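Local structure of BSU-2 beta-lactamase (Bacillus subtilis, 6W5E) at residues 183-188 / 192-197. The protein probably hydrolyses the beta-lactam ring of penicillin-type antibiotics, as a class D serine beta-lactamase of the Gram-positive bacterium Bacillus subtilis. Residues are numbered along the deposited sequence; the frame is centred on the assembly and turned at random.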
ATOM      1  N   ALA A 183      -5.506   9.092  -3.493  1.00 11.53           N
ATOM      2  CA  ALA A 183      -6.279   8.991  -4.728  1.00 12.51           C
ATOM      3  C   ALA A 183      -6.828  10.348  -5.151  1.00 12.78           C
ATOM      4  O   ALA A 183      -6.773  10.715  -6.333  1.00 13.75           O
ATOM      5  CB  ALA A 183      -7.421   7.996  -4.543  1.00 12.89           C
ATOM      6  N   LYS A 184      -7.362  11.106  -4.202  1.00 12.05           N
ATOM      7  CA  LYS A 184      -7.905  12.428  -4.476  1.00 12.83           C
ATOM      8  C   LYS A 184      -6.823  13.481  -4.650  1.00 13.67           C
ATOM      9  O   LYS A 184      -7.143  14.628  -4.999  1.00 13.94           O
ATOM     10  CB  LYS A 184      -8.795  12.853  -3.311  1.00 14.60           C
ATOM     11  CG  LYS A 184     -10.099  12.076  -3.142  1.00 15.22           C
ATOM     12  CD  LYS A 184     -10.777  12.534  -1.849  1.00 18.30           C
ATOM     13  CE  LYS A 184     -12.142  11.921  -1.608  1.00 22.44           C
ATOM     14  NZ  LYS A 184     -12.685  12.372  -0.292  1.00 24.43           N
ATOM     15  N   GLU A 185      -5.570  13.132  -4.371  1.00 13.45           N
ATOM     16  CA  GLU A 185      -4.447  14.071  -4.408  1.00 15.17           C
ATOM     17  C   GLU A 185      -4.660  15.241  -3.454  1.00 14.33           C
ATOM     18  O   GLU A 185      -4.264  16.373  -3.732  1.00 17.53           O
ATOM     19  CB  GLU A 185      -4.084  14.496  -5.834  1.00 14.72           C
ATOM     20  CG  GLU A 185      -3.783  13.258  -6.671  1.00 16.74           C
ATOM     21  CD  GLU A 185      -3.445  13.540  -8.108  1.00 15.81           C
ATOM     22  OE1 GLU A 185      -3.324  14.724  -8.484  1.00 21.28           O
ATOM     23  OE2 GLU A 185      -3.305  12.551  -8.860  1.00 17.70           O
ATOM     24  N   GLU A 186      -5.285  14.949  -2.312  1.00 13.36           N
ATOM     25  CA  GLU A 186      -5.514  15.902  -1.227  1.00 14.88           C
ATOM     26  C   GLU A 186      -4.561  15.649  -0.073  1.00 19.12           C
ATOM     27  O   GLU A 186      -4.949  15.601   1.094  1.00 28.07           O
ATOM     28  CB  GLU A 186      -6.968  15.849  -0.769  1.00 16.16           C
ATOM     29  CG  GLU A 186      -7.929  16.426  -1.810  1.00 19.85           C
ATOM     30  CD  GLU A 186      -9.398  16.207  -1.483  1.00 24.54           C
ATOM     31  OE1 GLU A 186      -9.698  15.655  -0.407  1.00 27.55           O
ATOM     32  OE2 GLU A 186     -10.254  16.583  -2.315  1.00 28.24           O
ATOM     33  N   LEU A 187      -3.301  15.435  -0.391  1.00 19.80           N
ATOM     34  CA  LEU A 187      -2.235  15.318   0.579  1.00 18.19           C
ATOM     35  C   LEU A 187      -1.256  16.454   0.334  1.00 17.96           C
ATOM     36  O   LEU A 187      -1.213  17.022  -0.764  1.00 17.41           O
ATOM     37  CB  LEU A 187      -1.520  13.969   0.430  1.00 16.77           C
ATOM     38  CG  LEU A 187      -2.283  12.724   0.893  1.00 17.28           C
ATOM     39  CD1 LEU A 187      -1.516  11.488   0.461  1.00 19.77           C
ATOM     40  CD2 LEU A 187      -2.476  12.740   2.410  1.00 18.76           C
ATOM     41  N   PRO A 188      -0.472  16.826   1.340  1.00 16.14           N
ATOM     42  CA  PRO A 188       0.475  17.949   1.208  1.00 17.53           C
ATOM     43  C   PRO A 188       1.772  17.557   0.509  1.00 15.27           C
ATOM     44  O   PRO A 188       2.871  17.716   1.043  1.00 18.48           O
ATOM     45  CB  PRO A 188       0.697  18.358   2.670  1.00 18.48           C
ATOM     46  CG  PRO A 188       0.508  17.105   3.430  1.00 18.75           C
ATOM     47  CD  PRO A 188      -0.597  16.371   2.735  1.00 15.96           C
ATOM     48  N   PRO A 192       3.363  16.543  -8.949  1.00 16.57           N
ATOM     49  CA  PRO A 192       4.184  15.525  -9.629  1.00 16.33           C
ATOM     50  C   PRO A 192       4.649  14.411  -8.713  1.00 13.67           C
ATOM     51  O   PRO A 192       4.810  13.275  -9.173  1.00 13.42           O
ATOM     52  CB  PRO A 192       5.362  16.327 -10.194  1.00 17.55           C
ATOM     53  CG  PRO A 192       4.877  17.730 -10.269  1.00 21.20           C
ATOM     54  CD  PRO A 192       3.884  17.908  -9.168  1.00 18.19           C
ATOM     55  N   VAL A 193       4.865  14.702  -7.428  1.00 13.56           N
ATOM     56  CA  VAL A 193       5.257  13.660  -6.480  1.00 12.22           C
ATOM     57  C   VAL A 193       4.168  12.600  -6.374  1.00 11.47           C
ATOM     58  O   VAL A 193       4.440  11.394  -6.428  1.00 11.50           O
ATOM     59  CB  VAL A 193       5.589  14.278  -5.110  1.00 13.07           C
ATOM     60  CG1 VAL A 193       5.695  13.189  -4.030  1.00 13.68           C
ATOM     61  CG2 VAL A 193       6.874  15.094  -5.210  1.00 14.87           C
ATOM     62  N   MET A 194       2.914  13.032  -6.224  1.00 12.03           N
ATOM     63  CA  MET A 194       1.819  12.073  -6.139  1.00 12.26           C
ATOM     64  C   MET A 194       1.626  11.320  -7.449  1.00 11.93           C
ATOM     65  O   MET A 194       1.351  10.117  -7.437  1.00 12.14           O
ATOM     66  CB  MET A 194       0.545  12.770  -5.689  1.00 12.07           C
ATOM     67  CG  MET A 194       0.654  13.211  -4.246  1.00 13.14           C
ATOM     68  SD  MET A 194      -0.835  13.955  -3.564  1.00 14.65           S
ATOM     69  CE  MET A 194      -0.794  15.570  -4.334  1.00 15.46           C
ATOM     70  N   LYS A 195       1.781  12.003  -8.589  1.00 12.47           N
ATOM     71  CA  LYS A 195       1.698  11.320  -9.879  1.00 12.66           C
ATOM     72  C   LYS A 195       2.773  10.244 -10.009  1.00 11.86           C
ATOM     73  O   LYS A 195       2.498   9.143 -10.492  1.00 11.86           O
ATOM     74  CB  LYS A 195       1.824  12.331 -11.028  1.00 14.65           C
ATOM     75  CG  LYS A 195       0.708  13.347 -11.113  1.00 15.00           C
ATOM     76  CD  LYS A 195      -0.650  12.681 -11.298  1.00 16.37           C
ATOM     77  CE  LYS A 195      -1.729  13.709 -11.629  1.00 18.80           C
ATOM     78  NZ  LYS A 195      -3.100  13.142 -11.490  1.00 20.72           N
ATOM     79  N   ILE A 196       4.012  10.549  -9.612  1.00 11.86           N
ATOM     80  CA  ILE A 196       5.088   9.558  -9.677  1.00 11.84           C
ATOM     81  C   ILE A 196       4.771   8.353  -8.797  1.00 10.96           C
ATOM     82  O   ILE A 196       4.934   7.202  -9.215  1.00 10.71           O
ATOM     83  CB  ILE A 196       6.436  10.204  -9.305  1.00 13.41           C
ATOM     84  CG1 ILE A 196       6.865  11.198 -10.384  1.00 16.37           C
ATOM     85  CG2 ILE A 196       7.519   9.152  -9.096  1.00 14.10           C
ATOM     86  CD1 ILE A 196       7.902  12.202  -9.923  1.00 17.96           C
ATOM     87  N   VAL A 197       4.325   8.590  -7.558  1.00 10.58           N
ATOM     88  CA  VAL A 197       4.062   7.458  -6.666  1.00  9.90           C
ATOM     89  C   VAL A 197       2.918   6.603  -7.202  1.00  8.93           C
ATOM     90  O   VAL A 197       2.988   5.368  -7.182  1.00 10.52           O
ATOM     91  CB  VAL A 197       3.834   7.930  -5.218  1.00 10.12           C
ATOM     92  CG1 VAL A 197       3.351   6.768  -4.343  1.00 12.69           C
ATOM     93  CG2 VAL A 197       5.122   8.508  -4.670  1.00 11.51           C
TER
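Glu185 and Met194 face each other with CA atoms 6.8 Å apart, where the chain leaves helix 172-184 in a Schellman motif and turns back into helix 191-200. The evidence for the motif is the positive phi of Glu185 (59°) together with two hydrogen bonds back into the last helical turn. This short connection between two consecutive helices belongs to the transpeptidase-like fold of class D beta-lactamases, and the second helix, 191-200, runs on to strand 202-205, an outermost strand of the main antiparallel sheet. Met194 is the buried element of the contact. Its chain runs straight out to SD and then bends at chi3 (-75°), which lays CE against the Glu185 backbone. Met194 CE lies 3.6 Å from Glu185 O. Met194 SD approaches Glu185 CA at 3.7 Å. From the turn, Leu187 CB meets Met194 SD at 4.1 Å, while Leu182 and Phe189 supply further apolar contacts to Met194 and Leu187 packs back on Phe178 and Leu182. At the exposed Lys195, a salt bridge ties the turn to the second helix. The Lys195 chain bends at chi2 (-59°) and crosses the extended Glu185 side chain at about a right angle. Two more lysines pair with the same carboxylate, Lys191 at OE1 and Lys198 at OE2, and the latter also bonds Ala183 O near the helix end; three positive charges around one carboxylate would be expected to favour its ionised form. Lys195 NZ reaches the syn lone pair of Glu185 OE2 at 2.7 Å, with Glu185 OE1 farther off at 3.4 Å.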